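Local structure of precorrin-6y methylase (Rhodobacter capsulatus, 3NJR) at residues A33-Q37 with R86-N92; G56-I62 with P121-F127. The protein acts in adenosylcobalamin biosynthesis as a precorrin-6Y C5,15-methyltransferase and decarboxylase, of which this chain is the C-terminal domain, here with S-adenosyl-L-homocysteine bound. All coordinates share one frame; numbering follows the deposited sequence.

Contact 1: residues A33-Q37 with R86-N92; sequences AHDGQ and RADRIEN. With SAH (S-adenosyl-L-homocysteine), chain C.
Asp35 carries its carboxylate between its own backbone N and carbonyl carbon (chi1 68°), and the side chain of Arg89, bent at chi3, brings its guanidinium up to meet it. In this class I methyltransferase fold, the pair joins the loop before helix 41-51 to the first turns of helix 87-99, beside the cofactor. The same carboxylate forms an Asx turn: Asp35 OD1 accepts from Gln37 N at 3.0 Å, nearly along its C-O axis. The link to Arg89 is a salt bridge, with Asp35 OD2 2.8 Å from Arg89 NE. The hydrogen bonds from Arg89 NE to Asp35 OD1 and OD2 are both weak. Asp35 OD1 lies in the guanidinium plane, at its edge, and OD2 lies obliquely to it; the carboxylate and guanidinium planes are 67° apart. Arg86 grips Asp88 side-on: both Arg86 NE and NH2 donate to the single atom Asp88 OD2, at 2.9 and 2.6 Å. Asp88 OD1 stands 3.7 Å from Asp35 OD2, and the two arginines probably offset these like charges. Asn92 packs against the start of the loop: its CB rests on Ala33 O and its ND2 on Ala33 CB. Ala33 N bonds to Asn96 OD1, one turn further along the helix. Gln37 and Arg89 belong to the S-adenosyl-L-homocysteine pocket. Glu84 OE2 bonds both the ligand and Arg86 N, so it ties the helix start to that site. Gln37 CG lies over a guanidinium face, 3.3 Å from Arg89 NH2. The ligand O3' is also over a face, 2.9 Å from Arg89 NH1.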
loop_
_atom_site.group_PDB
_atom_site.type_symbol
_atom_site.label_atom_id
_atom_site.label_comp_id
_atom_site.label_asym_id
_atom_site.label_seq_id
_atom_site.Cartn_x
_atom_site.Cartn_y
_atom_site.Cartn_z
ATOM N N ALA A 33 -27.801 -8.956 -9.308
ATOM C CA ALA A 33 -27.686 -10.401 -9.298
ATOM C C ALA A 33 -26.232 -10.743 -9.629
ATOM O O ALA A 33 -25.698 -10.286 -10.641
ATOM C CB ALA A 33 -28.599 -10.974 -10.348
ATOM N N HIS A 34 -25.577 -11.515 -8.770
ATOM C CA HIS A 34 -24.212 -11.942 -9.028
ATOM C C HIS A 34 -24.000 -13.233 -8.281
ATOM O O HIS A 34 -24.858 -13.639 -7.490
ATOM C CB HIS A 34 -23.206 -10.894 -8.554
ATOM C CG HIS A 34 -23.177 -10.722 -7.068
ATOM N ND1 HIS A 34 -23.979 -9.816 -6.407
ATOM C CD2 HIS A 34 -22.449 -11.350 -6.113
ATOM C CE1 HIS A 34 -23.746 -9.892 -5.110
ATOM N NE2 HIS A 34 -22.824 -10.818 -4.905
ATOM N N ASP A 35 -22.852 -13.866 -8.510
ATOM C CA ASP A 35 -22.597 -15.191 -7.953
ATOM C C ASP A 35 -21.387 -15.236 -7.041
ATOM O O ASP A 35 -21.002 -16.308 -6.588
ATOM C CB ASP A 35 -22.470 -16.246 -9.071
ATOM C CG ASP A 35 -21.212 -16.059 -9.950
ATOM O OD1 ASP A 35 -20.412 -15.105 -9.754
ATOM O OD2 ASP A 35 -21.032 -16.901 -10.860
ATOM N N GLY A 36 -20.785 -14.082 -6.777
ATOM C CA GLY A 36 -19.502 -14.048 -6.065
ATOM C C GLY A 36 -18.341 -13.485 -6.877
ATOM O O GLY A 36 -17.332 -13.084 -6.298
ATOM N N GLN A 37 -18.481 -13.438 -8.205
ATOM C CA GLN A 37 -17.414 -12.925 -9.076
ATOM C C GLN A 37 -17.531 -11.436 -9.469
ATOM O O GLN A 37 -16.738 -10.933 -10.269
ATOM C CB GLN A 37 -17.290 -13.799 -10.333
ATOM C CG GLN A 37 -15.928 -13.716 -11.058
ATOM C CD GLN A 37 -14.717 -13.843 -10.104
ATOM O OE1 GLN A 37 -14.690 -14.704 -9.208
ATOM N NE2 GLN A 37 -13.710 -12.983 -10.307
ATOM N N ARG A 86 -19.727 -18.543 -19.305
ATOM C CA ARG A 86 -20.491 -19.382 -18.378
ATOM C C ARG A 86 -21.999 -19.119 -18.383
ATOM O O ARG A 86 -22.457 -18.037 -17.991
ATOM C CB ARG A 86 -19.930 -19.264 -16.963
ATOM C CG ARG A 86 -18.552 -19.865 -16.821
ATOM C CD ARG A 86 -18.096 -19.871 -15.385
ATOM N NE ARG A 86 -19.190 -20.222 -14.492
ATOM C CZ ARG A 86 -19.076 -20.331 -13.174
ATOM N NH1 ARG A 86 -17.902 -20.133 -12.585
ATOM N NH2 ARG A 86 -20.144 -20.642 -12.443
ATOM N N ALA A 87 -22.761 -20.121 -18.820
ATOM C CA ALA A 87 -24.219 -20.024 -18.877
ATOM C C ALA A 87 -24.868 -19.568 -17.563
ATOM O O ALA A 87 -25.873 -18.845 -17.586
ATOM C CB ALA A 87 -24.812 -21.340 -19.322
ATOM N N ASP A 88 -24.313 -19.991 -16.428
ATOM C CA ASP A 88 -24.910 -19.651 -15.139
ATOM C C ASP A 88 -24.680 -18.180 -14.809
ATOM O O ASP A 88 -25.530 -17.535 -14.206
ATOM C CB ASP A 88 -24.454 -20.590 -14.001
ATOM C CG ASP A 88 -23.036 -20.301 -13.510
ATOM O OD1 ASP A 88 -22.886 -19.770 -12.387
ATOM O OD2 ASP A 88 -22.064 -20.598 -14.241
ATOM N N ARG A 89 -23.550 -17.642 -15.243
ATOM C CA ARG A 89 -23.258 -16.224 -15.030
ATOM C C ARG A 89 -24.030 -15.346 -16.007
ATOM O O ARG A 89 -24.492 -14.255 -15.644
ATOM C CB ARG A 89 -21.760 -15.954 -15.119
ATOM C CG ARG A 89 -20.972 -16.683 -14.061
ATOM C CD ARG A 89 -19.612 -16.091 -13.967
ATOM N NE ARG A 89 -19.051 -16.141 -12.624
ATOM C CZ ARG A 89 -17.859 -16.655 -12.326
ATOM N NH1 ARG A 89 -17.089 -17.170 -13.280
ATOM N NH2 ARG A 89 -17.425 -16.645 -11.070
ATOM N N ILE A 90 -24.167 -15.833 -17.238
ATOM C CA ILE A 90 -25.023 -15.200 -18.251
ATOM C C ILE A 90 -26.440 -14.952 -17.706
ATOM O O ILE A 90 -27.019 -13.893 -17.906
ATOM C CB ILE A 90 -25.046 -16.049 -19.561
ATOM C CG1 ILE A 90 -23.832 -15.705 -20.439
ATOM C CG2 ILE A 90 -26.400 -15.930 -20.312
ATOM C CD1 ILE A 90 -24.051 -14.565 -21.425
ATOM N N GLU A 91 -26.964 -15.929 -16.984
ATOM C CA GLU A 91 -28.261 -15.832 -16.368
ATOM C C GLU A 91 -28.379 -14.640 -15.410
ATOM O O GLU A 91 -29.417 -13.952 -15.399
ATOM C CB GLU A 91 -28.543 -17.126 -15.634
ATOM C CG GLU A 91 -29.997 -17.408 -15.467
ATOM C CD GLU A 91 -30.282 -18.119 -14.147
ATOM O OE1 GLU A 91 -29.349 -18.778 -13.600
ATOM O OE2 GLU A 91 -31.438 -18.008 -13.659
ATOM N N ASN A 92 -27.326 -14.405 -14.617
ATOM C CA ASN A 92 -27.232 -13.214 -13.761
ATOM C C ASN A 92 -27.180 -11.901 -14.560
ATOM O O ASN A 92 -27.835 -10.926 -14.182
ATOM C CB ASN A 92 -26.029 -13.303 -12.817
ATOM C CG ASN A 92 -26.239 -14.290 -11.660
ATOM O OD1 ASN A 92 -25.271 -14.843 -11.145
ATOM N ND2 ASN A 92 -27.492 -14.504 -11.244
HETATM N N SAH C . -16.535 -7.386 -14.506
HETATM C CA SAH C . -17.192 -8.526 -13.795
HETATM C CB SAH C . -16.175 -9.220 -12.885
HETATM C CG SAH C . -15.966 -10.693 -13.255
HETATM S SD SAH C . -14.363 -10.931 -13.967
HETATM C C SAH C . -18.402 -8.043 -13.030
HETATM O O SAH C . -19.335 -8.788 -12.733
HETATM O OXT SAH C . -18.515 -6.875 -12.678
HETATM C "C5'" SAH C . -14.261 -12.681 -14.257
HETATM C "C4'" SAH C . -15.201 -13.196 -15.358
HETATM O "O4'" SAH C . -14.615 -13.172 -16.673
HETATM C "C3'" SAH C . -15.589 -14.647 -15.090
HETATM O "O3'" SAH C . -17.001 -14.733 -14.935
HETATM C "C2'" SAH C . -15.161 -15.433 -16.317
HETATM O "O2'" SAH C . -16.111 -16.434 -16.711
HETATM C "C1'" SAH C . -15.000 -14.361 -17.385
HETATM N N9 SAH C . -14.059 -14.810 -18.457
HETATM C C8 SAH C . -12.950 -15.560 -18.277
HETATM N N7 SAH C . -12.328 -15.817 -19.453
HETATM C C5 SAH C . -13.046 -15.226 -20.425
HETATM C C6 SAH C . -12.946 -15.092 -21.901
HETATM N N6 SAH C . -11.915 -15.675 -22.549
HETATM N N1 SAH C . -13.899 -14.385 -22.567
HETATM C C2 SAH C . -14.925 -13.809 -21.910
HETATM N N3 SAH C . -15.072 -13.891 -20.570
HETATM C C4 SAH C . -14.188 -14.566 -19.774
#

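Contact 2: residues G56-I62 with P121-F127; sequences GELLWDI and PLPEAVF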
loop_
_atom_site.group_PDB
_atom_site.type_symbol
_atom_site.label_atom_id
_atom_site.label_comp_id
_atom_site.label_asym_id
_atom_site.label_seq_id
_atom_site.Cartn_x
_atom_site.Cartn_y
_atom_site.Cartn_z
ATOM N N GLY A 56 -25.056 7.266 -25.572
ATOM C CA GLY A 56 -25.202 6.404 -26.746
ATOM C C GLY A 56 -23.975 5.626 -27.221
ATOM O O GLY A 56 -24.093 4.762 -28.120
ATOM N N GLU A 57 -22.804 5.905 -26.640
ATOM C CA GLU A 57 -21.588 5.186 -26.986
ATOM C C GLU A 57 -21.743 3.696 -26.716
ATOM O O GLU A 57 -22.510 3.292 -25.836
ATOM C CB GLU A 57 -20.410 5.723 -26.194
ATOM C CG GLU A 57 -19.831 7.023 -26.692
ATOM C CD GLU A 57 -18.497 7.322 -26.041
ATOM O OE1 GLU A 57 -18.229 6.802 -24.939
ATOM O OE2 GLU A 57 -17.696 8.072 -26.628
ATOM N N LEU A 58 -21.013 2.882 -27.475
ATOM C CA LEU A 58 -21.095 1.417 -27.353
ATOM C C LEU A 58 -19.912 0.869 -26.572
ATOM O O LEU A 58 -18.776 1.304 -26.794
ATOM C CB LEU A 58 -21.200 0.749 -28.733
ATOM C CG LEU A 58 -21.196 -0.782 -28.880
ATOM C CD1 LEU A 58 -22.386 -1.482 -28.241
ATOM C CD2 LEU A 58 -21.132 -1.172 -30.331
ATOM N N LEU A 59 -20.188 -0.087 -25.676
ATOM C CA LEU A 59 -19.154 -0.802 -24.916
ATOM C C LEU A 59 -19.050 -2.313 -25.243
ATOM O O LEU A 59 -20.054 -3.049 -25.237
ATOM C CB LEU A 59 -19.357 -0.616 -23.397
ATOM C CG LEU A 59 -18.386 -1.343 -22.438
ATOM C CD1 LEU A 59 -17.022 -0.670 -22.338
ATOM C CD2 LEU A 59 -18.968 -1.563 -21.061
ATOM N N TRP A 60 -17.836 -2.781 -25.505
ATOM C CA TRP A 60 -17.563 -4.210 -25.442
ATOM C C TRP A 60 -17.101 -4.481 -24.030
ATOM O O TRP A 60 -16.110 -3.916 -23.596
ATOM C CB TRP A 60 -16.452 -4.605 -26.446
ATOM C CG TRP A 60 -16.929 -4.764 -27.857
ATOM C CD1 TRP A 60 -18.181 -4.505 -28.335
ATOM C CD2 TRP A 60 -16.156 -5.195 -28.980
ATOM N NE1 TRP A 60 -18.242 -4.762 -29.669
ATOM C CE2 TRP A 60 -17.009 -5.180 -30.101
ATOM C CE3 TRP A 60 -14.817 -5.583 -29.154
ATOM C CZ2 TRP A 60 -16.568 -5.554 -31.390
ATOM C CZ3 TRP A 60 -14.385 -5.945 -30.426
ATOM C CH2 TRP A 60 -15.256 -5.932 -31.524
ATOM N N ASP A 61 -17.821 -5.326 -23.307
ATOM C CA ASP A 61 -17.419 -5.718 -21.954
ATOM C C ASP A 61 -16.969 -7.168 -22.007
ATOM O O ASP A 61 -17.794 -8.082 -22.010
ATOM C CB ASP A 61 -18.586 -5.513 -20.958
ATOM C CG ASP A 61 -18.297 -6.055 -19.531
ATOM O OD1 ASP A 61 -17.195 -6.639 -19.268
ATOM O OD2 ASP A 61 -19.199 -5.904 -18.650
ATOM N N ILE A 62 -15.661 -7.383 -22.058
ATOM C CA ILE A 62 -15.137 -8.740 -22.099
ATOM C C ILE A 62 -14.947 -9.291 -20.690
ATOM O O ILE A 62 -14.317 -8.657 -19.843
ATOM C CB ILE A 62 -13.839 -8.828 -22.910
ATOM C CG1 ILE A 62 -14.116 -8.475 -24.377
ATOM C CG2 ILE A 62 -13.234 -10.230 -22.793
ATOM C CD1 ILE A 62 -13.001 -7.738 -25.052
ATOM N N PRO A 121 -20.604 -5.339 -33.884
ATOM C CA PRO A 121 -20.230 -4.010 -34.387
ATOM C C PRO A 121 -19.100 -3.440 -33.538
ATOM O O PRO A 121 -19.037 -3.742 -32.344
ATOM C CB PRO A 121 -21.509 -3.177 -34.186
ATOM C CG PRO A 121 -22.302 -3.923 -33.130
ATOM C CD PRO A 121 -21.971 -5.379 -33.328
ATOM N N LEU A 122 -18.225 -2.635 -34.137
ATOM C CA LEU A 122 -17.096 -2.050 -33.411
ATOM C C LEU A 122 -17.522 -1.024 -32.331
ATOM O O LEU A 122 -18.389 -0.178 -32.563
ATOM C CB LEU A 122 -16.075 -1.444 -34.382
ATOM C CG LEU A 122 -15.308 -2.406 -35.313
ATOM C CD1 LEU A 122 -14.368 -1.651 -36.259
ATOM C CD2 LEU A 122 -14.548 -3.502 -34.550
ATOM N N PRO A 123 -16.905 -1.094 -31.140
ATOM C CA PRO A 123 -17.392 -0.284 -30.033
ATOM C C PRO A 123 -16.721 1.072 -30.029
ATOM O O PRO A 123 -15.756 1.256 -30.771
ATOM C CB PRO A 123 -16.911 -1.070 -28.828
ATOM C CG PRO A 123 -15.570 -1.620 -29.305
ATOM C CD PRO A 123 -15.835 -2.020 -30.714
ATOM N N GLU A 124 -17.241 1.993 -29.207
ATOM C CA GLU A 124 -16.588 3.262 -28.921
ATOM C C GLU A 124 -15.605 3.100 -27.733
ATOM O O GLU A 124 -14.612 3.832 -27.637
ATOM C CB GLU A 124 -17.629 4.342 -28.627
ATOM C CG GLU A 124 -18.224 5.065 -29.860
ATOM C CD GLU A 124 -19.342 4.292 -30.569
ATOM O OE1 GLU A 124 -20.208 3.678 -29.896
ATOM O OE2 GLU A 124 -19.371 4.300 -31.827
ATOM N N ALA A 125 -15.895 2.127 -26.853
ATOM C CA ALA A 125 -15.043 1.731 -25.711
ATOM C C ALA A 125 -15.011 0.199 -25.469
ATOM O O ALA A 125 -15.997 -0.495 -25.760
ATOM C CB ALA A 125 -15.506 2.448 -24.447
ATOM N N VAL A 126 -13.897 -0.320 -24.930
ATOM C CA VAL A 126 -13.790 -1.750 -24.533
ATOM C C VAL A 126 -13.299 -1.899 -23.098
ATOM O O VAL A 126 -12.394 -1.178 -22.661
ATOM C CB VAL A 126 -12.756 -2.531 -25.350
ATOM C CG1 VAL A 126 -12.918 -4.041 -25.124
ATOM C CG2 VAL A 126 -12.787 -2.179 -26.813
ATOM N N PHE A 127 -13.864 -2.858 -22.373
ATOM C CA PHE A 127 -13.428 -3.149 -21.019
ATOM C C PHE A 127 -13.065 -4.597 -20.940
ATOM O O PHE A 127 -13.855 -5.464 -21.299
ATOM C CB PHE A 127 -14.510 -2.827 -19.971
ATOM C CG PHE A 127 -14.194 -3.355 -18.584
ATOM C CD1 PHE A 127 -13.193 -2.775 -17.810
ATOM C CD2 PHE A 127 -14.880 -4.460 -18.066
ATOM C CE1 PHE A 127 -12.879 -3.273 -16.534
ATOM C CE2 PHE A 127 -14.568 -4.975 -16.780
ATOM C CZ PHE A 127 -13.571 -4.363 -16.010
#
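Strands 58-62 and 125-128 run parallel, 17° apart over the paired part, with Leu59, Trp60 and Asp61 bridged to Ala125, Val126 and Phe127. They are neighbours in the middle of the seven-stranded sheet, whose order 3-2-1-4-5-7-6 is that of class I methyltransferases. The ladder starts at Leu58 O, which accepts from both Glu124 N and Ala125 N. Trp60 N then donates to Ala125 O, Phe127 N to Trp60 O, and Ile62 N to Phe127 O. Just ahead of strand 125-128, Glu124 folds back at chi2 (81°), and its OE1 takes the N-H of Leu58 at 2.7 Å through the anti lone pair. Trp60 carries much of the side-chain packing. The side chains of Pro123 and Trp60 cross at about a right angle, and Pro123 CD sits over the six-membered ring, 3.6 Å from its centroid, as a CH-pi contact. At the ring edge, Trp60 NE1 makes a weak bond to Pro121 O. Trp60 CH2 touches Leu122 CD2 at 3.9 Å. On the same face of the sheet, Val126 CG1 meets Trp60 CB. It also lies 3.7 Å from Ile62 CD1. The other face carries Leu59, Ala125, Asp61 and Phe127, and is covered by helices 41-51 and 68-75. There Leu59 CD1 touches both Ala125 CB and Phe127 CB. Phe127 lines the S-adenosyl-L-homocysteine pocket and runs side by side with Asp61, whose OD2 bonds to Ser70 OG. Asp61 OD1 lies in the plane of the Phe127 ring, at its edge, 3.4 Å from CD2.

How the contacts relate
From the N terminus the chain meets residues 33-37, 56-62, 86-92 and 121-127 in turn. The segments of contacts 1 and 2 alternate, so the contacts cross and neither nests in the other. Contact 1 closes a loop that holds helix 41-51, strand 58-62, helix 68-75 and strand 79-84. Contact 2 closes a later, overlapping loop that runs through helix 68-75, strand 79-84, helix 87-99 and strand 106-110. Their centres lie 21 Å apart. Contact 1, at the surface, ties the loop before helix 41-51 to helix 87-99; contact 2, in the core, joins two neighbouring sheet strands. S-adenosyl-L-homocysteine touches both, through Gln37 and Arg89 in contact 1 and Phe127 in contact 2.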